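Local coordinates for protein uracil-DNA glycosylase (Nitratifractor salsuginis, PDB 5X3G) that belongs to the uracil-DNA glycosylase family of DNA repair proteins, with a central four-stranded parallel sheet surrounded by helices, at residues A[12-17]-A[41-46]; A[171-174]-A[178-181]. One frame throughout, in Å; residues are numbered along the deposited sequence.

Contact 1 (A[12-17]-A[41-46]); sequences HQLQEL and SYLEWM
Leu-17 holds its CG anti to the backbone N (chi1 175°), which carries its CD2 methyl out toward Met-46, a selenomethionine whose chain stays straight through chi2 and then bends at chi3 (94°). That bend sets the terminal methyl across the leucine branch: Leu-17 CD2 lies 3.5 Å from Met-46 CE, closer than two methyl groups normally come, and the two side chains meet at about a right angle. One helical turn earlier, Leu-14 and Leu-43 also cross nearly perpendicularly, methyl to methyl, with Leu-14 CD2 4.1 Å from Leu-43 CD2. All four residues are buried and the contact is wholly apolar, but small, with 136 Å² buried in total. The backbones stay well apart, 9.0 Å between the CA atoms of Leu-14 and Leu-43 and 9.9 Å between those of Leu-17 and Met-46. Because both pairs are spaced by three residues and advance in the same direction, the two segments run side by side in the same sense. On a different face of the second segment, Trp-45 CE3 sits 4.0 Å above the plane of the Tyr-42 ring, over its centre. Helix 11-20 thus leans on helix 40-48 through two leucine-based pairs; Leu-14 also touches Leu-35 of the intervening helix 28-35, while Tyr-42 reaches His-182 and Trp-186 of helix 179-196, which follows the edge strand 164-168.

Contact 2 (A[171-174]-A[178-181]); sequences LLFT and ESRR
The loop that leaves edge strand 164-168 folds back here on the start of helix 179-196, so that Thr-174 faces Glu-178, the residue at the helix N-cap position. Thr-174 OG1 donates to Glu-178 OE1 at 2.5 Å, a very short bond whose exact length is best read with caution. With chi1 at 56°, the hydroxyl is flanked by its own backbone N and C, while the glutamate extends beyond CG and meets the threonine side chain at about a right angle. Thr-174 OG1 has a further hydrogen bond with His-182 NE2, one turn into the helix. A water adds an indirect link: it accepts from Thr-174 N at 2.9 Å and donates weakly to Ser-179 OG at 3.3 Å. Ser-179 OG also lies obliquely by the Phe-173 ring, 3.7 Å from CE1, but is held mainly by Asp-79 OD2. Phe-173 packs on Asp-79 and Pro-82 in the segment leaving strand 73-77, where the sequence Gly-Gln-Asp-Pro-Tyr-Pro resembles the GQDPYH motif of family 1 uracil-DNA glycosylases. The arrangement is a strand-to-helix connection of an alpha/beta fold, with the loop end tied to the first helical turn through side chains and water.

Contact 1 is entirely buried and apolar and joins two separate helices, whereas contact 2 is partly exposed, polar and local, tying a loop to the helix that follows it only a few residues later. The centres lie about 17 Å apart on the same side of the chain's centre, yet the contacts touch: Leu-172 packs against Tyr-42, Trp-45 and Met-46, with Leu-172 CD2 3.6 Å from Met-46 CG, and Trp-45 CH2 approaches Thr-174 CG2 at 3.5 Å. Helix 40-48 therefore has segment 12-17 along one face and segment 171-174 along another. His-182 adds a polar link, bonding Tyr-42 through ND1 and Thr-174 through NE2.

Contact 1 (A[12-17]-A[41-46])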
# COMPACT_ATOMS: atom_id res chain seq x y z
N HIS A 12 -17.08 13.67 -15.52
CA HIS A 12 -17.03 12.63 -16.56
C HIS A 12 -15.63 12.06 -16.70
O HIS A 12 -15.45 10.84 -16.81
CB HIS A 12 -17.53 13.21 -17.88
CG HIS A 12 -17.88 12.18 -18.91
ND1 HIS A 12 -17.03 11.82 -19.94
CD2 HIS A 12 -19.00 11.43 -19.08
CE1 HIS A 12 -17.61 10.90 -20.69
NE2 HIS A 12 -18.80 10.65 -20.18
N GLN A 13 -14.62 12.93 -16.67
CA GLN A 13 -13.23 12.48 -16.76
C GLN A 13 -12.83 11.63 -15.56
O GLN A 13 -12.03 10.70 -15.71
CB GLN A 13 -12.29 13.67 -16.90
CG GLN A 13 -12.57 14.56 -18.09
CD GLN A 13 -11.50 15.62 -18.28
OE1 GLN A 13 -10.31 15.34 -18.11
NE2 GLN A 13 -11.92 16.83 -18.63
N LEU A 14 -13.34 11.95 -14.37
CA LEU A 14 -12.97 11.18 -13.19
C LEU A 14 -13.63 9.81 -13.18
O LEU A 14 -13.01 8.82 -12.79
CB LEU A 14 -13.32 11.96 -11.92
CG LEU A 14 -12.57 13.27 -11.71
CD1 LEU A 14 -12.97 13.92 -10.39
CD2 LEU A 14 -11.07 13.06 -11.79
N GLN A 15 -14.90 9.74 -13.61
CA GLN A 15 -15.52 8.44 -13.80
C GLN A 15 -14.75 7.63 -14.84
O GLN A 15 -14.57 6.41 -14.69
CB GLN A 15 -16.99 8.61 -14.21
CG GLN A 15 -17.84 9.26 -13.12
CD GLN A 15 -19.22 9.65 -13.61
OE1 GLN A 15 -19.38 10.16 -14.72
NE2 GLN A 15 -20.23 9.43 -12.77
N GLU A 16 -14.27 8.29 -15.90
CA GLU A 16 -13.40 7.62 -16.86
C GLU A 16 -12.14 7.09 -16.19
O GLU A 16 -11.73 5.96 -16.43
CB GLU A 16 -13.04 8.55 -18.01
CG GLU A 16 -12.14 7.89 -19.04
CD GLU A 16 -11.58 8.87 -20.06
OE1 GLU A 16 -11.16 8.41 -21.14
OE2 GLU A 16 -11.56 10.08 -19.78
N LEU A 17 -11.51 7.92 -15.34
CA LEU A 17 -10.29 7.49 -14.66
C LEU A 17 -10.54 6.27 -13.79
O LEU A 17 -9.71 5.36 -13.73
CB LEU A 17 -9.73 8.64 -13.82
CG LEU A 17 -8.51 8.32 -12.96
CD1 LEU A 17 -7.29 8.02 -13.82
CD2 LEU A 17 -8.23 9.46 -12.00
N SER A 41 -6.27 22.59 -12.22
CA SER A 41 -5.11 22.46 -13.10
C SER A 41 -4.36 21.16 -12.83
O SER A 41 -3.91 20.48 -13.77
CB SER A 41 -4.18 23.66 -12.94
N TYR A 42 -4.21 20.80 -11.55
CA TYR A 42 -3.58 19.53 -11.21
C TYR A 42 -4.33 18.36 -11.83
O TYR A 42 -3.71 17.40 -12.31
CB TYR A 42 -3.50 19.38 -9.69
CG TYR A 42 -2.54 18.31 -9.22
CD1 TYR A 42 -1.21 18.61 -8.96
CD2 TYR A 42 -2.97 17.00 -9.04
CE1 TYR A 42 -0.33 17.64 -8.53
CE2 TYR A 42 -2.09 16.02 -8.61
CZ TYR A 42 -0.78 16.35 -8.35
OH TYR A 42 0.10 15.38 -7.92
N LEU A 43 -5.67 18.42 -11.82
CA LEU A 43 -6.46 17.34 -12.42
C LEU A 43 -6.27 17.29 -13.93
O LEU A 43 -6.24 16.20 -14.52
CB LEU A 43 -7.93 17.51 -12.06
CG LEU A 43 -8.33 17.02 -10.67
CD1 LEU A 43 -9.79 17.33 -10.38
CD2 LEU A 43 -8.07 15.53 -10.55
N GLU A 44 -6.16 18.45 -14.58
CA GLU A 44 -5.93 18.47 -16.02
C GLU A 44 -4.57 17.87 -16.36
O GLU A 44 -4.45 17.06 -17.29
CB GLU A 44 -6.05 19.89 -16.56
N TRP A 45 -3.53 18.27 -15.62
CA TRP A 45 -2.21 17.68 -15.82
C TRP A 45 -2.24 16.18 -15.60
O TRP A 45 -1.62 15.42 -16.36
CB TRP A 45 -1.20 18.32 -14.86
CG TRP A 45 0.07 17.54 -14.78
CD1 TRP A 45 1.01 17.40 -15.75
CD2 TRP A 45 0.54 16.77 -13.66
NE1 TRP A 45 2.04 16.60 -15.31
CE2 TRP A 45 1.77 16.20 -14.03
CE3 TRP A 45 0.03 16.51 -12.38
CZ2 TRP A 45 2.50 15.38 -13.17
CZ3 TRP A 45 0.76 15.70 -11.53
CH2 TRP A 45 1.98 15.15 -11.93
N MSE A 46 -2.95 15.73 -14.58
CA MSE A 46 -3.09 14.31 -14.27
C MSE A 46 -3.78 13.56 -15.41
O MSE A 46 -3.44 12.42 -15.72
CB MSE A 46 -3.87 14.14 -12.98
CG MSE A 46 -3.36 13.07 -12.06
SE MSE A 46 -4.47 13.07 -10.47
CE MSE A 46 -5.74 11.70 -11.01

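Contact 2 (A[171-174]-A[178-181])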
# COMPACT_ATOMS: atom_id res chain seq x y z
N LEU A 171 -0.74 9.79 -4.72
CA LEU A 171 -0.91 8.67 -5.64
C LEU A 171 0.01 8.74 -6.85
O LEU A 171 -0.01 7.82 -7.67
CB LEU A 171 -2.36 8.58 -6.11
CG LEU A 171 -3.43 8.41 -5.03
CD1 LEU A 171 -4.78 8.11 -5.67
CD2 LEU A 171 -3.05 7.33 -4.03
N LEU A 172 0.82 9.79 -6.99
CA LEU A 172 1.71 9.89 -8.14
C LEU A 172 3.05 10.47 -7.71
O LEU A 172 3.16 11.14 -6.68
CB LEU A 172 1.08 10.72 -9.27
CG LEU A 172 0.70 12.19 -9.06
CD1 LEU A 172 1.91 13.12 -9.12
CD2 LEU A 172 -0.34 12.60 -10.09
N PHE A 173 4.06 10.21 -8.54
CA PHE A 173 5.43 10.63 -8.30
C PHE A 173 5.98 11.24 -9.58
O PHE A 173 5.79 10.68 -10.67
CB PHE A 173 6.29 9.43 -7.87
CG PHE A 173 7.77 9.72 -7.79
CD1 PHE A 173 8.35 10.09 -6.59
CD2 PHE A 173 8.59 9.60 -8.91
CE1 PHE A 173 9.71 10.34 -6.50
CE2 PHE A 173 9.94 9.85 -8.83
CZ PHE A 173 10.50 10.22 -7.62
N THR A 174 6.66 12.38 -9.46
CA THR A 174 7.34 13.01 -10.60
C THR A 174 8.85 13.01 -10.42
O THR A 174 9.58 12.52 -11.28
CB THR A 174 6.82 14.44 -10.81
OG1 THR A 174 6.98 15.20 -9.61
CG2 THR A 174 5.35 14.42 -11.20
N GLU A 178 9.92 16.97 -5.90
CA GLU A 178 8.55 17.46 -5.89
C GLU A 178 7.62 16.62 -5.02
O GLU A 178 6.41 16.86 -5.03
CB GLU A 178 8.03 17.52 -7.33
CG GLU A 178 9.01 18.21 -8.28
CD GLU A 178 8.56 18.25 -9.72
OE1 GLU A 178 8.30 17.17 -10.30
OE2 GLU A 178 8.47 19.36 -10.29
N SER A 179 8.16 15.67 -4.25
CA SER A 179 7.31 14.75 -3.49
C SER A 179 6.55 15.46 -2.38
O SER A 179 5.35 15.20 -2.19
CB SER A 179 8.16 13.61 -2.92
OG SER A 179 8.65 12.76 -3.94
N ARG A 180 7.22 16.35 -1.64
CA ARG A 180 6.53 17.08 -0.58
C ARG A 180 5.36 17.88 -1.13
O ARG A 180 4.26 17.87 -0.56
CB ARG A 180 7.52 18.01 0.14
N ARG A 181 5.57 18.56 -2.26
CA ARG A 181 4.49 19.32 -2.89
C ARG A 181 3.33 18.42 -3.28
O ARG A 181 2.16 18.79 -3.12
CB ARG A 181 5.02 20.07 -4.11
O HOH W 1 7.25 13.49 -6.86